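Local coordinates for protein 4'-phospho-dehydrooxetanocin synthase (Bacillus megaterium, PDB 5UL3) that uses S-adenosylmethionine, a [4Fe-4S] cluster and cobalamin to contract the sugar ring of dAMP to an oxetane aldehyde in oxetanocin A biosynthesis, at residues S603-L614 with R720-W728. Sequence-based numbering, arbitrary orientation. Where two conformers were deposited one is given.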
loop_
_atom_site.group_PDB
_atom_site.type_symbol
_atom_site.label_atom_id
_atom_site.label_comp_id
_atom_site.label_asym_id
_atom_site.label_seq_id
_atom_site.Cartn_x
_atom_site.Cartn_y
_atom_site.Cartn_z
ATOM N N SER A 603 -3.912 17.746 20.307
ATOM C CA SER A 603 -3.878 17.916 21.757
ATOM C C SER A 603 -3.796 16.593 22.511
ATOM O O SER A 603 -3.377 16.579 23.674
ATOM C CB SER A 603 -5.117 18.693 22.219
ATOM O OG SER A 603 -6.311 17.927 22.090
ATOM N N ASN A 604 -4.198 15.491 21.887
ATOM C CA ASN A 604 -4.190 14.179 22.522
ATOM C C ASN A 604 -3.112 13.269 21.975
ATOM O O ASN A 604 -2.978 12.137 22.455
ATOM C CB ASN A 604 -5.544 13.492 22.341
ATOM C CG ASN A 604 -6.665 14.253 22.993
ATOM O OD1 ASN A 604 -6.518 14.746 24.105
ATOM N ND2 ASN A 604 -7.793 14.358 22.304
ATOM N N PHE A 605 -2.351 13.733 20.985
ATOM C CA PHE A 605 -1.512 12.831 20.208
ATOM C C PHE A 605 -0.438 12.180 21.071
ATOM O O PHE A 605 -0.217 10.968 20.989
ATOM C CB PHE A 605 -0.867 13.572 19.040
ATOM C CG PHE A 605 0.013 12.690 18.215
ATOM C CD1 PHE A 605 -0.526 11.940 17.187
ATOM C CD2 PHE A 605 1.361 12.562 18.503
ATOM C CE1 PHE A 605 0.277 11.096 16.439
ATOM C CE2 PHE A 605 2.166 11.723 17.758
ATOM C CZ PHE A 605 1.621 10.992 16.729
ATOM N N GLY A 606 0.249 12.973 21.894
ATOM C CA GLY A 606 1.383 12.434 22.640
ATOM C C GLY A 606 0.972 11.347 23.614
ATOM O O GLY A 606 1.576 10.267 23.657
ATOM N N VAL A 607 -0.070 11.613 24.401
ATOM C CA VAL A 607 -0.541 10.642 25.384
ATOM C C VAL A 607 -1.126 9.415 24.689
ATOM O O VAL A 607 -0.842 8.275 25.072
ATOM C CB VAL A 607 -1.562 11.293 26.337
ATOM C CG1 VAL A 607 -2.122 10.270 27.289
ATOM C CG2 VAL A 607 -0.924 12.427 27.115
ATOM N N MET A 608 -1.957 9.618 23.660
ATOM C CA MET A 608 -2.545 8.457 22.994
ATOM C C MET A 608 -1.510 7.659 22.204
ATOM O O MET A 608 -1.601 6.421 22.133
ATOM C CB MET A 608 -3.700 8.884 22.087
ATOM C CG MET A 608 -4.899 9.417 22.860
ATOM S SD MET A 608 -5.339 8.490 24.351
ATOM C CE MET A 608 -5.593 6.837 23.681
ATOM N N TYR A 609 -0.514 8.327 21.615
ATOM C CA TYR A 609 0.574 7.582 20.993
ATOM C C TYR A 609 1.297 6.723 22.024
ATOM O O TYR A 609 1.641 5.565 21.757
ATOM C CB TYR A 609 1.556 8.542 20.321
ATOM C CG TYR A 609 2.793 7.882 19.737
ATOM C CD1 TYR A 609 2.807 7.434 18.423
ATOM C CD2 TYR A 609 3.949 7.724 20.496
ATOM C CE1 TYR A 609 3.937 6.838 17.881
ATOM C CE2 TYR A 609 5.080 7.130 19.963
ATOM C CZ TYR A 609 5.069 6.691 18.656
ATOM O OH TYR A 609 6.193 6.101 18.122
ATOM N N THR A 610 1.528 7.276 23.211
ATOM C CA THR A 610 2.237 6.531 24.251
ATOM C C THR A 610 1.429 5.321 24.716
ATOM O O THR A 610 1.975 4.221 24.869
ATOM C CB THR A 610 2.546 7.458 25.422
ATOM O OG1 THR A 610 3.301 8.575 24.945
ATOM C CG2 THR A 610 3.356 6.716 26.503
ATOM N N ILE A 611 0.128 5.508 24.946
ATOM C CA ILE A 611 -0.750 4.403 25.327
ATOM C C ILE A 611 -0.728 3.318 24.261
ATOM O O ILE A 611 -0.643 2.120 24.563
ATOM C CB ILE A 611 -2.172 4.933 25.573
ATOM C CG1 ILE A 611 -2.212 5.706 26.904
ATOM C CG2 ILE A 611 -3.217 3.799 25.518
ATOM C CD1 ILE A 611 -3.462 6.518 27.099
ATOM N N LYS A 612 -0.789 3.721 22.994
ATOM C CA LYS A 612 -0.759 2.743 21.910
ATOM C C LYS A 612 0.574 2.003 21.875
ATOM O O LYS A 612 0.613 0.784 21.656
ATOM C CB LYS A 612 -1.032 3.455 20.581
ATOM C CG LYS A 612 -1.577 2.589 19.458
ATOM C CD LYS A 612 -2.457 3.453 18.530
ATOM C CE LYS A 612 -2.015 4.929 18.542
ATOM N NZ LYS A 612 -2.819 5.833 17.654
ATOM N N SER A 613 1.674 2.729 22.084
ATOM C CA SER A 613 3.000 2.119 22.105
ATOM C C SER A 613 3.142 1.125 23.255
ATOM O O SER A 613 3.706 0.038 23.078
ATOM C CB SER A 613 4.069 3.207 22.211
ATOM O OG SER A 613 5.361 2.651 22.343
ATOM N N LEU A 614 2.656 1.486 24.446
ATOM C CA LEU A 614 2.705 0.557 25.575
ATOM C C LEU A 614 1.832 -0.660 25.321
ATOM O O LEU A 614 2.183 -1.775 25.729
ATOM C CB LEU A 614 2.263 1.259 26.863
ATOM C CG LEU A 614 3.208 2.346 27.359
ATOM C CD1 LEU A 614 2.533 3.154 28.451
ATOM C CD2 LEU A 614 4.499 1.724 27.885
ATOM N N ARG A 720 7.661 7.707 29.668
ATOM C CA ARG A 720 6.957 8.457 28.633
ATOM C C ARG A 720 5.500 8.724 29.009
ATOM O O ARG A 720 4.986 9.826 28.764
ATOM C CB ARG A 720 7.045 7.710 27.301
ATOM C CG ARG A 720 6.431 8.458 26.118
ATOM C CD ARG A 720 7.312 9.610 25.664
ATOM N NE ARG A 720 8.605 9.143 25.167
ATOM C CZ ARG A 720 8.843 8.809 23.903
ATOM N NH1 ARG A 720 7.873 8.888 23.000
ATOM N NH2 ARG A 720 10.052 8.395 23.540
ATOM N N LEU A 721 4.803 7.739 29.593
ATOM C CA LEU A 721 3.411 7.988 29.955
ATOM C C LEU A 721 3.317 9.015 31.080
ATOM O O LEU A 721 2.476 9.919 31.032
ATOM C CB LEU A 721 2.699 6.690 30.347
ATOM C CG LEU A 721 1.182 6.833 30.542
ATOM C CD1 LEU A 721 0.493 7.384 29.292
ATOM C CD2 LEU A 721 0.516 5.507 30.940
ATOM N N HIS A 722 4.169 8.899 32.097
ATOM C CA HIS A 722 4.203 9.929 33.132
ATOM C C HIS A 722 4.443 11.306 32.521
ATOM O O HIS A 722 3.725 12.268 32.822
ATOM C CB HIS A 722 5.284 9.618 34.165
ATOM C CG HIS A 722 5.459 10.706 35.182
ATOM N ND1 HIS A 722 6.477 11.636 35.113
ATOM C CD2 HIS A 722 4.727 11.031 36.275
ATOM C CE1 HIS A 722 6.374 12.476 36.128
ATOM N NE2 HIS A 722 5.320 12.132 36.847
ATOM N N ASN A 723 5.437 11.412 31.639
ATOM C CA ASN A 723 5.795 12.718 31.081
ATOM C C ASN A 723 4.682 13.279 30.203
ATOM O O ASN A 723 4.346 14.464 30.306
ATOM C CB ASN A 723 7.097 12.625 30.282
ATOM C CG ASN A 723 8.314 12.354 31.159
ATOM O OD1 ASN A 723 8.299 12.607 32.363
ATOM N ND2 ASN A 723 9.377 11.841 30.549
ATOM N N THR A 724 4.108 12.459 29.312
ATOM C CA THR A 724 3.054 12.990 28.450
ATOM C C THR A 724 1.778 13.300 29.229
ATOM O O THR A 724 1.085 14.271 28.908
ATOM C CB THR A 724 2.754 12.040 27.274
ATOM O OG1 THR A 724 2.323 10.754 27.752
ATOM C CG2 THR A 724 3.990 11.884 26.382
ATOM N N LEU A 725 1.448 12.514 30.258
ATOM C CA LEU A 725 0.294 12.859 31.088
ATOM C C LEU A 725 0.503 14.208 31.774
ATOM O O LEU A 725 -0.383 15.073 31.753
ATOM C CB LEU A 725 0.038 11.765 32.131
ATOM C CG LEU A 725 -0.644 10.455 31.709
ATOM C CD1 LEU A 725 -0.608 9.475 32.899
ATOM C CD2 LEU A 725 -2.066 10.723 31.278
ATOM N N LYS A 726 1.676 14.404 32.382
ATOM C CA LYS A 726 1.951 15.655 33.088
ATOM C C LYS A 726 1.801 16.850 32.156
ATOM O O LYS A 726 1.164 17.852 32.507
ATOM C CB LYS A 726 3.361 15.620 33.687
ATOM C CG LYS A 726 3.719 16.867 34.487
ATOM C CD LYS A 726 5.130 16.751 35.041
ATOM C CE LYS A 726 5.395 17.874 36.052
ATOM N NZ LYS A 726 6.750 17.773 36.663
ATOM N N ARG A 727 2.366 16.744 30.952
ATOM C CA ARG A 727 2.230 17.803 29.961
ATOM C C ARG A 727 0.776 18.001 29.552
ATOM O O ARG A 727 0.311 19.142 29.431
ATOM C CB ARG A 727 3.094 17.473 28.744
ATOM C CG ARG A 727 3.212 18.594 27.729
ATOM C CD ARG A 727 4.169 18.187 26.619
ATOM N NE ARG A 727 5.312 17.478 27.185
ATOM C CZ ARG A 727 6.415 18.069 27.632
ATOM N NH1 ARG A 727 7.396 17.339 28.146
ATOM N NH2 ARG A 727 6.537 19.390 27.564
ATOM N N TRP A 728 0.037 16.904 29.340
ATOM C CA TRP A 728 -1.367 17.021 28.936
ATOM C C TRP A 728 -2.171 17.826 29.952
ATOM O O TRP A 728 -2.925 18.740 29.587
ATOM C CB TRP A 728 -1.998 15.637 28.747
ATOM C CG TRP A 728 -3.326 15.719 28.015
ATOM C CD1 TRP A 728 -3.529 15.575 26.669
ATOM C CD2 TRP A 728 -4.612 16.004 28.584
ATOM N NE1 TRP A 728 -4.866 15.742 26.368
ATOM C CE2 TRP A 728 -5.551 16.008 27.523
ATOM C CE3 TRP A 728 -5.066 16.251 29.884
ATOM C CZ2 TRP A 728 -6.910 16.241 27.726
ATOM C CZ3 TRP A 728 -6.417 16.488 30.083
ATOM C CH2 TRP A 728 -7.322 16.482 29.011
#
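Gly606 O is gripped twice by Thr610, a residue whose methyl and hydroxyl both meet the helix of 720-728. Thr610 OG1 donates to Gly606 O at 2.7 Å, and Thr610 N reaches the same oxygen from the opposite face of its carbonyl plane. This ties the hydroxyl to its own helix, while Thr724 CG2 lies 3.7 Å from Thr610 OG1. Arg720 packs its CG against both branches of Thr610. Thr724 bonds in the same way from a different rotamer: its OG1, set between backbone N and carbonyl carbon (chi1 60°), donates to Arg720 O, which also takes Thr724 N. Each hydroxyl thus spends its proton within its own helix, which probably eases its place beside apolar side chains.

A hydrogen bond joins the helices at the indole of Trp728. Its NE1 donates to Asn604 OD1 at 3.0 Å. NE1 lies in the carbonyl plane of Asn604, while OD1 sits at the edge of the ring, somewhat out of its plane. The two flat groups lie side by side, their planes 21° apart.

Val607 and Leu721 interlock as knobs into holes. Val607 sits among Leu721, Thr724, Leu725 and Trp728; its CG2 reaches Thr724 O at 3.3 Å and also touches Trp728 CB. Val607 CG1, anti to the backbone N, meets Leu725 CD2 at 4.0 Å. Leu721 fits among Val607, Thr610, Ile611 and Leu614, where its CD2 meets Leu614 CD1.

The helices run nearly antiparallel, at 159°, their axes coming within 8.7 Å. The contact belongs to the C-terminal helix bundle, away from the annotated cofactor sites. Helix 683-709 packs on Asn604, Val607 and Trp728 through Met697 and Leu701. Helix 620-648 touches Asn604 and Ile611 through His633 and Met630.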